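Local coordinates for MAU2 chromatid cohesion factor homolog (Saccharomyces cerevisiae, PDB 4XDN), which forms a complex with SCC2 that is required for cohesin to associate with chromosomes, and so takes part in sister chromatid cohesion, at residues P349-T354 with E384-Y389; N276-F281 with K318-I323; G430-Y435 with A461-R466; V416-A421 with T436-S441. One frame throughout, in Å; residues are numbered along the deposited sequence.

Contact 1: residues P349-T354 with E384-Y389; sequences PKVYST and EFCEFY
Tyr352 and Cys386 bring the backbones of 349-354 and 384-389 closest, their CA atoms 6.2 Å apart. These short segments of helix 339-360 and helix 369-398 run nearly antiparallel at 158°, and their axes come within 9.2 Å of each other. Successive helices folded back antiparallel in this way are consistent with the tetratricopeptide-like helical array of the Scc4/Mau2 family. Cys386 suits so close a crossing because its side chain is short yet polarisable. Its SG points into the facing helix, 3.6 Å from Val351 CG1, and also rests against the backbone at Tyr352. Val351, branched at CB, presents that methyl to the sulfur and packs elsewhere on Ile382 of the same partner helix and on Leu325 of helix 317-331. The Tyr352 ring meets the cysteine at CB rather than at the sulfur. Its CG stands anti to the backbone N (chi1 -172°), which swings the ring across the groove and brings CD2 to 3.9 Å from Cys386 CB, a carbon lying at the ring edge near its plane. Farther out, where the contact is less buried, Glu387 bends at its second torsion and returns toward the tyrosine; its carboxylate plane is almost perpendicular to the ring (87°). The approach is loose and is not a hydrogen bond: Glu387 OE2 stays 4.1 Å from Tyr352 CE2.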
# COMPACT_ATOMS: atom_id res chain seq x y z
N PRO A 349 2.08 -17.94 7.95
CA PRO A 349 2.09 -18.12 9.41
C PRO A 349 3.36 -17.59 10.07
O PRO A 349 3.30 -17.08 11.18
CB PRO A 349 1.98 -19.63 9.57
CG PRO A 349 1.22 -20.07 8.39
CD PRO A 349 1.64 -19.17 7.27
N LYS A 350 4.50 -17.71 9.39
CA LYS A 350 5.76 -17.20 9.93
C LYS A 350 5.75 -15.67 9.96
O LYS A 350 6.16 -15.07 10.95
CB LYS A 350 6.95 -17.70 9.10
CG LYS A 350 8.29 -17.13 9.54
CD LYS A 350 9.44 -17.78 8.79
CE LYS A 350 10.77 -17.11 9.13
NZ LYS A 350 11.88 -17.61 8.28
N VAL A 351 5.29 -15.06 8.88
CA VAL A 351 5.12 -13.62 8.82
C VAL A 351 4.20 -13.16 9.94
O VAL A 351 4.46 -12.15 10.60
CB VAL A 351 4.53 -13.17 7.46
CG1 VAL A 351 4.26 -11.67 7.44
CG2 VAL A 351 5.47 -13.55 6.32
N TYR A 352 3.13 -13.91 10.15
CA TYR A 352 2.17 -13.60 11.21
C TYR A 352 2.85 -13.64 12.58
O TYR A 352 2.79 -12.66 13.33
CB TYR A 352 1.01 -14.59 11.17
CG TYR A 352 -0.14 -14.24 12.09
CD1 TYR A 352 -0.16 -14.69 13.40
CD2 TYR A 352 -1.20 -13.46 11.65
CE1 TYR A 352 -1.20 -14.38 14.25
CE2 TYR A 352 -2.25 -13.14 12.49
CZ TYR A 352 -2.24 -13.60 13.79
OH TYR A 352 -3.28 -13.29 14.64
N SER A 353 3.50 -14.75 12.90
CA SER A 353 4.15 -14.92 14.20
C SER A 353 5.30 -13.93 14.40
O SER A 353 5.49 -13.41 15.50
CB SER A 353 4.66 -16.35 14.36
OG SER A 353 5.69 -16.64 13.43
N THR A 354 6.08 -13.69 13.35
CA THR A 354 7.17 -12.72 13.42
C THR A 354 6.61 -11.34 13.77
O THR A 354 7.14 -10.64 14.63
CB THR A 354 7.95 -12.62 12.09
OG1 THR A 354 8.62 -13.86 11.84
CG2 THR A 354 8.99 -11.50 12.14
N GLU A 384 -3.44 -8.64 9.30
CA GLU A 384 -4.68 -8.70 8.54
C GLU A 384 -4.43 -9.19 7.11
O GLU A 384 -5.27 -9.87 6.53
CB GLU A 384 -5.36 -7.33 8.52
CG GLU A 384 -5.98 -6.95 9.86
CD GLU A 384 -6.42 -5.50 9.91
OE1 GLU A 384 -6.31 -4.80 8.88
OE2 GLU A 384 -6.88 -5.06 10.98
N PHE A 385 -3.27 -8.84 6.55
CA PHE A 385 -2.89 -9.33 5.23
C PHE A 385 -2.67 -10.84 5.26
O PHE A 385 -3.06 -11.55 4.33
CB PHE A 385 -1.63 -8.63 4.73
CG PHE A 385 -1.87 -7.27 4.14
CD1 PHE A 385 -2.67 -7.12 3.02
CD2 PHE A 385 -1.28 -6.14 4.69
CE1 PHE A 385 -2.89 -5.86 2.47
CE2 PHE A 385 -1.50 -4.89 4.14
CZ PHE A 385 -2.30 -4.75 3.03
N CYS A 386 -2.05 -11.33 6.33
CA CYS A 386 -1.76 -12.76 6.47
C CYS A 386 -3.04 -13.58 6.48
O CYS A 386 -3.12 -14.61 5.81
CB CYS A 386 -0.97 -13.02 7.75
SG CYS A 386 0.75 -12.46 7.71
N GLU A 387 -4.04 -13.11 7.19
CA GLU A 387 -5.30 -13.78 7.29
C GLU A 387 -6.05 -13.70 6.00
O GLU A 387 -6.68 -14.62 5.59
CB GLU A 387 -6.18 -13.13 8.35
CG GLU A 387 -5.84 -13.44 9.78
CD GLU A 387 -6.08 -14.87 10.18
OE1 GLU A 387 -6.74 -15.60 9.42
OE2 GLU A 387 -5.60 -15.24 11.26
N PHE A 388 -6.00 -12.56 5.38
CA PHE A 388 -6.73 -12.35 4.14
C PHE A 388 -6.23 -13.28 3.04
O PHE A 388 -7.02 -13.92 2.35
CB PHE A 388 -6.61 -10.90 3.67
CG PHE A 388 -7.14 -10.67 2.28
CD1 PHE A 388 -8.50 -10.55 2.05
CD2 PHE A 388 -6.28 -10.58 1.20
CE1 PHE A 388 -8.99 -10.34 0.78
CE2 PHE A 388 -6.76 -10.38 -0.08
CZ PHE A 388 -8.12 -10.26 -0.29
N TYR A 389 -4.91 -13.34 2.87
CA TYR A 389 -4.32 -14.16 1.82
C TYR A 389 -4.39 -15.65 2.15
O TYR A 389 -4.33 -16.48 1.25
CB TYR A 389 -2.87 -13.74 1.57
CG TYR A 389 -2.76 -12.44 0.79
CD1 TYR A 389 -3.19 -12.36 -0.52
CD2 TYR A 389 -2.22 -11.30 1.38
CE1 TYR A 389 -3.09 -11.18 -1.24
CE2 TYR A 389 -2.12 -10.12 0.68
CZ TYR A 389 -2.56 -10.06 -0.63
OH TYR A 389 -2.46 -8.89 -1.34

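Contact 2: residues N276-F281 with K318-I323; sequences NEFKNF and KELKNI
Leu320 of helix 317-331 meets two phenylalanines one helical turn apart on helix 272-291, Phe278 and Phe281, and these three buried side chains make up the contact. The backbones stay well separated, the nearest CA atoms, those of Phe278 and Lys321, being 9.2 Å apart, so large side chains have to span the interval. Leu320 does so with CG trans to its own backbone N (chi1 178°), a torsion that extends the isobutyl group toward helix 272-291 and leaves its two methyl groups at the front. CD2 touches both rings: it lies 4.1 Å from Phe278 CE1, obliquely to that ring, and 4.4 Å from Phe281 CE2, near the plane of the second ring and at its edge. Leu320 CD1 is barely farther from the first ring, 4.2 Å from Phe278 CE1. The phenylalanines reach the leucine by different torsions. Phe281 takes an ordinary trans chi1 of 172°, whereas Phe278 sits at -106°, well away from a staggered value, with its ring against that of Phe282. Leu257 of helix 250-266 packs on both Phe278 and Phe281, and Ala254 of that helix lies against Leu320, so a third helix shares the same apolar cluster. With carbon alone meeting carbon, and at relaxed distances, the cohesion here is probably hydrophobic and dispersive and sets little directional demand on how the helices are turned.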
# COMPACT_ATOMS: atom_id res chain seq x y z
N ASN A 276 17.30 -12.82 -5.43
CA ASN A 276 18.74 -13.01 -5.33
C ASN A 276 19.47 -11.70 -5.03
O ASN A 276 20.50 -11.70 -4.35
CB ASN A 276 19.29 -13.63 -6.62
CG ASN A 276 18.76 -15.03 -6.86
OD1 ASN A 276 18.37 -15.73 -5.92
ND2 ASN A 276 18.74 -15.45 -8.12
N GLU A 277 18.94 -10.59 -5.53
CA GLU A 277 19.52 -9.28 -5.26
C GLU A 277 19.40 -8.94 -3.78
O GLU A 277 20.35 -8.46 -3.17
CB GLU A 277 18.85 -8.20 -6.11
CG GLU A 277 19.18 -8.29 -7.59
CD GLU A 277 18.61 -7.14 -8.39
OE1 GLU A 277 18.71 -5.98 -7.92
OE2 GLU A 277 18.06 -7.39 -9.48
N PHE A 278 18.23 -9.21 -3.21
CA PHE A 278 18.00 -8.99 -1.79
C PHE A 278 18.93 -9.87 -0.96
O PHE A 278 19.48 -9.44 0.05
CB PHE A 278 16.55 -9.29 -1.41
CG PHE A 278 15.73 -8.06 -1.14
CD1 PHE A 278 16.07 -7.19 -0.12
CD2 PHE A 278 14.60 -7.78 -1.89
CE1 PHE A 278 15.32 -6.06 0.14
CE2 PHE A 278 13.84 -6.66 -1.64
CZ PHE A 278 14.20 -5.80 -0.62
N LYS A 279 19.10 -11.12 -1.42
CA LYS A 279 19.99 -12.07 -0.76
C LYS A 279 21.41 -11.54 -0.69
O LYS A 279 22.03 -11.53 0.38
CB LYS A 279 19.95 -13.41 -1.49
CG LYS A 279 21.04 -14.41 -1.10
CD LYS A 279 21.02 -15.62 -2.02
CE LYS A 279 22.32 -16.40 -1.95
NZ LYS A 279 22.46 -17.34 -3.10
N ASN A 280 21.94 -11.11 -1.83
CA ASN A 280 23.28 -10.55 -1.89
C ASN A 280 23.38 -9.28 -1.05
O ASN A 280 24.38 -9.06 -0.36
CB ASN A 280 23.68 -10.26 -3.34
CG ASN A 280 23.74 -11.51 -4.19
OD1 ASN A 280 23.85 -12.62 -3.68
ND2 ASN A 280 23.67 -11.33 -5.51
N PHE A 281 22.34 -8.45 -1.11
CA PHE A 281 22.29 -7.22 -0.35
C PHE A 281 22.40 -7.49 1.15
O PHE A 281 23.19 -6.86 1.85
CB PHE A 281 21.00 -6.45 -0.65
CG PHE A 281 20.77 -5.27 0.24
CD1 PHE A 281 21.54 -4.12 0.11
CD2 PHE A 281 19.78 -5.30 1.21
CE1 PHE A 281 21.33 -3.03 0.92
CE2 PHE A 281 19.57 -4.21 2.03
CZ PHE A 281 20.34 -3.07 1.89
N LYS A 318 15.22 -6.80 10.55
CA LYS A 318 14.18 -7.78 10.87
C LYS A 318 12.85 -7.42 10.20
O LYS A 318 12.18 -8.28 9.63
CB LYS A 318 13.98 -7.89 12.38
CG LYS A 318 15.03 -8.72 13.09
CD LYS A 318 14.43 -9.42 14.31
CE LYS A 318 15.49 -10.19 15.09
NZ LYS A 318 16.45 -9.28 15.78
N GLU A 319 12.48 -6.15 10.27
CA GLU A 319 11.24 -5.68 9.68
C GLU A 319 11.26 -5.87 8.17
O GLU A 319 10.24 -6.21 7.56
CB GLU A 319 10.98 -4.21 10.01
CG GLU A 319 10.52 -3.94 11.44
CD GLU A 319 11.65 -3.97 12.45
OE1 GLU A 319 12.72 -4.53 12.14
OE2 GLU A 319 11.47 -3.42 13.55
N LEU A 320 12.42 -5.65 7.57
CA LEU A 320 12.55 -5.71 6.12
C LEU A 320 12.36 -7.13 5.59
O LEU A 320 11.62 -7.34 4.63
CB LEU A 320 13.92 -5.17 5.69
CG LEU A 320 14.22 -5.21 4.19
CD1 LEU A 320 13.15 -4.48 3.39
CD2 LEU A 320 15.58 -4.61 3.92
N LYS A 321 13.02 -8.09 6.22
CA LYS A 321 12.88 -9.49 5.82
C LYS A 321 11.44 -9.94 5.98
O LYS A 321 10.92 -10.69 5.16
CB LYS A 321 13.81 -10.39 6.64
CG LYS A 321 15.26 -10.34 6.20
CD LYS A 321 16.05 -11.56 6.66
CE LYS A 321 15.63 -12.83 5.92
NZ LYS A 321 15.77 -12.70 4.43
N ASN A 322 10.79 -9.47 7.05
CA ASN A 322 9.39 -9.78 7.30
C ASN A 322 8.51 -9.31 6.14
O ASN A 322 7.62 -10.04 5.69
CB ASN A 322 8.93 -9.14 8.61
CG ASN A 322 7.60 -9.68 9.09
OD1 ASN A 322 7.37 -10.89 9.11
ND2 ASN A 322 6.71 -8.78 9.49
N ILE A 323 8.77 -8.10 5.66
CA ILE A 323 8.04 -7.54 4.51
C ILE A 323 8.33 -8.36 3.26
O ILE A 323 7.42 -8.70 2.51
CB ILE A 323 8.42 -6.06 4.25
CG1 ILE A 323 7.99 -5.17 5.42
CG2 ILE A 323 7.81 -5.56 2.94
CD1 ILE A 323 6.48 -5.01 5.58

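Contact 3: residues G430-Y435 with A461-R466; sequences GAVEEY and AARVSR. With SO4 (sulfate ion), chain G.
A sulfate ion, probably taken up from the crystallisation liquor, sits where Arg463 meets Gly430 and Val432, and bridges two segments that otherwise touch lightly. Arg463, at full stretch from CG to NE, carries its guanidinium group across from helix 446-466. Its NH1 gives sulfate O3 an almost straight hydrogen bond of 3.2 Å (171°), with the oxygen at the guanidinium edge. Roughly at right angles to this, the backbone N of Val432, in the first turn of helix 432-440, donates to sulfate O1 at 2.8 Å (155°). Gly430 leaves the arginine space: its CA lies 3.4 Å from Arg463 NH2, and its positive phi of 78° is one that glycine adopts easily. Val432 adds an apolar flank, CG2 standing 3.7 Å from Arg463 NH1, and also packs on Cys456 and Val459 of helix 446-466. Nearby, Arg466 forms a salt bridge with an acidic side chain on the chain of another protein, so this helix end also faces a binding partner. Ala431, in the N-cap position, lacks a side-chain oxygen to cap the helix. The sulfate lies at that end instead, in the manner of the anion sites commonly found at helix N termini, here reinforced by an arginine.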
# COMPACT_ATOMS: atom_id res chain seq x y z
N GLY A 430 -25.27 -15.40 -8.37
CA GLY A 430 -24.94 -14.40 -9.38
C GLY A 430 -24.10 -13.27 -8.81
O GLY A 430 -23.04 -12.96 -9.34
N ALA A 431 -24.60 -12.65 -7.75
CA ALA A 431 -23.87 -11.61 -7.03
C ALA A 431 -23.63 -10.37 -7.89
O ALA A 431 -22.66 -9.64 -7.67
CB ALA A 431 -22.54 -12.16 -6.51
N VAL A 432 -24.51 -10.13 -8.85
CA VAL A 432 -24.41 -8.94 -9.68
C VAL A 432 -24.52 -7.68 -8.82
O VAL A 432 -23.69 -6.78 -8.92
CB VAL A 432 -25.50 -8.91 -10.78
CG1 VAL A 432 -25.49 -7.60 -11.55
CG2 VAL A 432 -25.31 -10.08 -11.74
N GLU A 433 -25.53 -7.64 -7.96
CA GLU A 433 -25.76 -6.48 -7.11
C GLU A 433 -24.62 -6.27 -6.12
O GLU A 433 -24.30 -5.13 -5.77
CB GLU A 433 -27.09 -6.62 -6.36
CG GLU A 433 -27.44 -5.41 -5.49
CD GLU A 433 -28.81 -5.52 -4.86
OE1 GLU A 433 -29.46 -6.58 -5.01
OE2 GLU A 433 -29.24 -4.54 -4.21
N GLU A 434 -24.00 -7.36 -5.68
CA GLU A 434 -22.91 -7.27 -4.71
C GLU A 434 -21.68 -6.69 -5.41
O GLU A 434 -21.05 -5.77 -4.91
CB GLU A 434 -22.55 -8.64 -4.11
CG GLU A 434 -23.68 -9.67 -4.05
CD GLU A 434 -24.77 -9.32 -3.06
OE1 GLU A 434 -24.45 -8.79 -1.98
OE2 GLU A 434 -25.96 -9.58 -3.37
N TYR A 435 -21.37 -7.25 -6.58
CA TYR A 435 -20.24 -6.79 -7.37
C TYR A 435 -20.44 -5.35 -7.84
O TYR A 435 -19.51 -4.55 -7.82
CB TYR A 435 -20.03 -7.70 -8.59
CG TYR A 435 -19.38 -9.03 -8.27
CD1 TYR A 435 -18.28 -9.11 -7.44
CD2 TYR A 435 -19.88 -10.21 -8.82
CE1 TYR A 435 -17.68 -10.32 -7.15
CE2 TYR A 435 -19.29 -11.43 -8.54
CZ TYR A 435 -18.19 -11.48 -7.71
OH TYR A 435 -17.60 -12.69 -7.42
N ALA A 461 -22.64 -12.39 -18.95
CA ALA A 461 -22.38 -13.03 -20.24
C ALA A 461 -22.87 -14.48 -20.22
O ALA A 461 -23.36 -14.99 -21.23
CB ALA A 461 -20.90 -12.97 -20.56
N ALA A 462 -22.72 -15.13 -19.07
CA ALA A 462 -23.22 -16.49 -18.90
C ALA A 462 -24.74 -16.51 -19.02
O ALA A 462 -25.31 -17.45 -19.55
CB ALA A 462 -22.79 -17.05 -17.55
N ARG A 463 -25.38 -15.46 -18.52
CA ARG A 463 -26.83 -15.37 -18.55
C ARG A 463 -27.34 -15.06 -19.95
O ARG A 463 -28.37 -15.57 -20.37
CB ARG A 463 -27.32 -14.32 -17.55
CG ARG A 463 -27.14 -14.75 -16.11
CD ARG A 463 -27.52 -13.66 -15.13
NE ARG A 463 -27.37 -14.10 -13.75
CZ ARG A 463 -27.68 -13.38 -12.68
NH1 ARG A 463 -28.17 -12.15 -12.82
NH2 ARG A 463 -27.51 -13.88 -11.47
N VAL A 464 -26.61 -14.22 -20.68
CA VAL A 464 -26.92 -13.95 -22.08
C VAL A 464 -26.95 -15.26 -22.86
O VAL A 464 -27.77 -15.45 -23.76
CB VAL A 464 -25.90 -12.98 -22.73
CG1 VAL A 464 -26.01 -13.01 -24.26
CG2 VAL A 464 -26.11 -11.57 -22.21
N SER A 465 -26.05 -16.16 -22.49
CA SER A 465 -25.91 -17.44 -23.18
C SER A 465 -27.09 -18.37 -22.92
O SER A 465 -27.63 -18.97 -23.85
CB SER A 465 -24.61 -18.12 -22.77
OG SER A 465 -24.49 -19.39 -23.38
N ARG A 466 -27.50 -18.49 -21.66
CA ARG A 466 -28.50 -19.49 -21.27
C ARG A 466 -29.92 -18.95 -21.20
O ARG A 466 -30.88 -19.72 -21.28
CB ARG A 466 -28.12 -20.12 -19.93
CG ARG A 466 -28.17 -19.17 -18.73
CD ARG A 466 -27.94 -19.93 -17.44
NE ARG A 466 -27.86 -19.05 -16.28
CZ ARG A 466 -28.90 -18.62 -15.58
NH1 ARG A 466 -30.13 -18.96 -15.92
NH2 ARG A 466 -28.71 -17.82 -14.54
S SO4 G . -28.38 -10.76 -9.06
O1 SO4 G . -27.03 -11.32 -9.09
O2 SO4 G . -28.45 -9.73 -8.03
O3 SO4 G . -28.69 -10.18 -10.36
O4 SO4 G . -29.34 -11.82 -8.76

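Contact 4: residues V416-A421 with T436-S441; sequences VRLLQA and TRLAQS. With SO4 (sulfate ion), chain C.
Arg417 and Leu438 face each other across a helical hairpin, formed by helix 415-426 and the following helix 432-440, with a sulfate held at the N-terminal end of the first. The ion, probably from the crystallisation liquor, accepts from the backbone N of Val416 through O1 at 3.2 Å and from Gly414 N. Its O4 is gripped twice by one residue, by Arg417 N at 3.0 Å (162°) and, less straight, by Arg417 NE at 3.0 Å (132°). Arg417 can make both bonds because its CG lies between the backbone N and the carbonyl carbon (chi1 51°), folding the chain back over the helix start. Leu438 packs against this side chain: CD1 is 3.8 Å from Arg417 CG and lies over one guanidinium face, offset toward the rim. Its methyls are divided between neighbouring residues, CD2 reaching 3.6 Å from Leu418 CA. Ser441 OG comes within 3.7 Å of Arg417 NH1 without a hydrogen bond and donates instead to Leu438 O at 2.8 Å. The arginine thus serves two kinds of neighbour: carbons and one flat face lie against leucine, while N-H groups and the helix's first amides would offset the charge of a bound anion.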
# COMPACT_ATOMS: atom_id res chain seq x y z
N VAL A 416 -13.32 -7.38 2.33
CA VAL A 416 -14.29 -8.20 3.04
C VAL A 416 -15.52 -8.48 2.18
O VAL A 416 -15.95 -9.63 2.06
CB VAL A 416 -14.74 -7.54 4.36
CG1 VAL A 416 -15.92 -8.28 4.99
CG2 VAL A 416 -13.57 -7.48 5.33
N ARG A 417 -16.08 -7.44 1.59
CA ARG A 417 -17.29 -7.59 0.79
C ARG A 417 -16.99 -8.17 -0.59
O ARG A 417 -17.90 -8.62 -1.29
CB ARG A 417 -18.04 -6.25 0.67
CG ARG A 417 -17.20 -5.07 0.21
CD ARG A 417 -17.70 -3.77 0.84
NE ARG A 417 -16.65 -2.75 0.90
CZ ARG A 417 -16.81 -1.47 0.56
NH1 ARG A 417 -17.98 -1.00 0.14
NH2 ARG A 417 -15.77 -0.64 0.65
N LEU A 418 -15.72 -8.17 -0.98
CA LEU A 418 -15.31 -8.87 -2.19
C LEU A 418 -15.41 -10.37 -1.95
O LEU A 418 -15.99 -11.10 -2.75
CB LEU A 418 -13.88 -8.49 -2.60
CG LEU A 418 -13.29 -9.31 -3.76
CD1 LEU A 418 -14.19 -9.27 -4.99
CD2 LEU A 418 -11.89 -8.84 -4.11
N LEU A 419 -14.83 -10.82 -0.84
CA LEU A 419 -14.90 -12.22 -0.45
C LEU A 419 -16.35 -12.66 -0.24
O LEU A 419 -16.70 -13.81 -0.50
CB LEU A 419 -14.09 -12.48 0.81
CG LEU A 419 -12.57 -12.56 0.64
CD1 LEU A 419 -11.89 -12.60 2.00
CD2 LEU A 419 -12.18 -13.77 -0.19
N GLN A 420 -17.17 -11.73 0.23
CA GLN A 420 -18.59 -12.01 0.43
C GLN A 420 -19.32 -12.11 -0.91
O GLN A 420 -20.20 -12.95 -1.08
CB GLN A 420 -19.23 -10.93 1.31
CG GLN A 420 -20.73 -11.07 1.48
CD GLN A 420 -21.14 -12.43 2.01
OE1 GLN A 420 -20.41 -13.07 2.76
NE2 GLN A 420 -22.32 -12.89 1.61
N ALA A 421 -18.94 -11.26 -1.85
CA ALA A 421 -19.54 -11.27 -3.18
C ALA A 421 -19.20 -12.56 -3.91
O ALA A 421 -20.05 -13.15 -4.57
CB ALA A 421 -19.07 -10.07 -3.99
N THR A 436 -21.66 -5.04 -8.26
CA THR A 436 -21.98 -3.71 -8.77
C THR A 436 -21.78 -2.65 -7.70
O THR A 436 -21.17 -1.62 -7.96
CB THR A 436 -23.43 -3.64 -9.29
OG1 THR A 436 -23.65 -4.66 -10.27
CG2 THR A 436 -23.71 -2.28 -9.92
N ARG A 437 -22.29 -2.91 -6.50
CA ARG A 437 -22.16 -1.97 -5.39
C ARG A 437 -20.70 -1.80 -4.99
O ARG A 437 -20.29 -0.72 -4.57
CB ARG A 437 -22.98 -2.43 -4.19
CG ARG A 437 -24.48 -2.16 -4.31
CD ARG A 437 -25.20 -2.41 -3.00
NE ARG A 437 -24.96 -3.75 -2.47
CZ ARG A 437 -24.02 -4.07 -1.59
NH1 ARG A 437 -23.20 -3.14 -1.11
NH2 ARG A 437 -23.89 -5.32 -1.18
N LEU A 438 -19.92 -2.87 -5.10
CA LEU A 438 -18.52 -2.81 -4.73
C LEU A 438 -17.73 -2.02 -5.76
O LEU A 438 -16.81 -1.27 -5.42
CB LEU A 438 -17.94 -4.22 -4.57
CG LEU A 438 -16.46 -4.30 -4.19
CD1 LEU A 438 -16.14 -3.40 -3.02
CD2 LEU A 438 -16.08 -5.74 -3.87
N ALA A 439 -18.09 -2.18 -7.03
CA ALA A 439 -17.42 -1.48 -8.11
C ALA A 439 -17.79 0.01 -8.13
O ALA A 439 -17.15 0.79 -8.83
CB ALA A 439 -17.77 -2.12 -9.45
N GLN A 440 -18.81 0.38 -7.36
CA GLN A 440 -19.32 1.75 -7.38
C GLN A 440 -18.85 2.57 -6.18
O GLN A 440 -18.87 3.79 -6.21
CB GLN A 440 -20.86 1.75 -7.44
CG GLN A 440 -21.55 2.01 -6.10
CD GLN A 440 -23.05 1.77 -6.16
OE1 GLN A 440 -23.55 1.10 -7.07
NE2 GLN A 440 -23.77 2.32 -5.19
N SER A 441 -18.44 1.88 -5.11
CA SER A 441 -17.99 2.56 -3.89
C SER A 441 -16.69 3.32 -4.13
O SER A 441 -15.80 2.84 -4.83
CB SER A 441 -17.83 1.56 -2.75
OG SER A 441 -17.09 0.43 -3.17
S SO4 C . -14.44 -3.91 3.53
O1 SO4 C . -13.23 -4.59 3.99
O2 SO4 C . -15.36 -3.74 4.65
O3 SO4 C . -14.08 -2.60 2.98
O4 SO4 C . -15.08 -4.71 2.50

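Contacts 1 and 2 are neighbours, their centres 17 Å apart, and they touch through helix 317-331: Thr354 CG2 lies 3.5 Å from Asn322 OD1. Contact 1 also meets contact 4, where Phe388 CE1 packs 3.9 Å from Leu419 CD1. Contact 4 in turn shares helix 432-440 with contact 3; their centres are 15 Å apart, and Ala431 CB comes to 3.3 Å from Ala421 O. Touching thus runs 2, 1, 4, 3 through the helical array, and the ends of this series, contacts 2 and 3, are 44 Å apart between centres. The two sulfates belong to contacts 3 and 4, while the chain of another protein reaches contacts 1, 2 and 3.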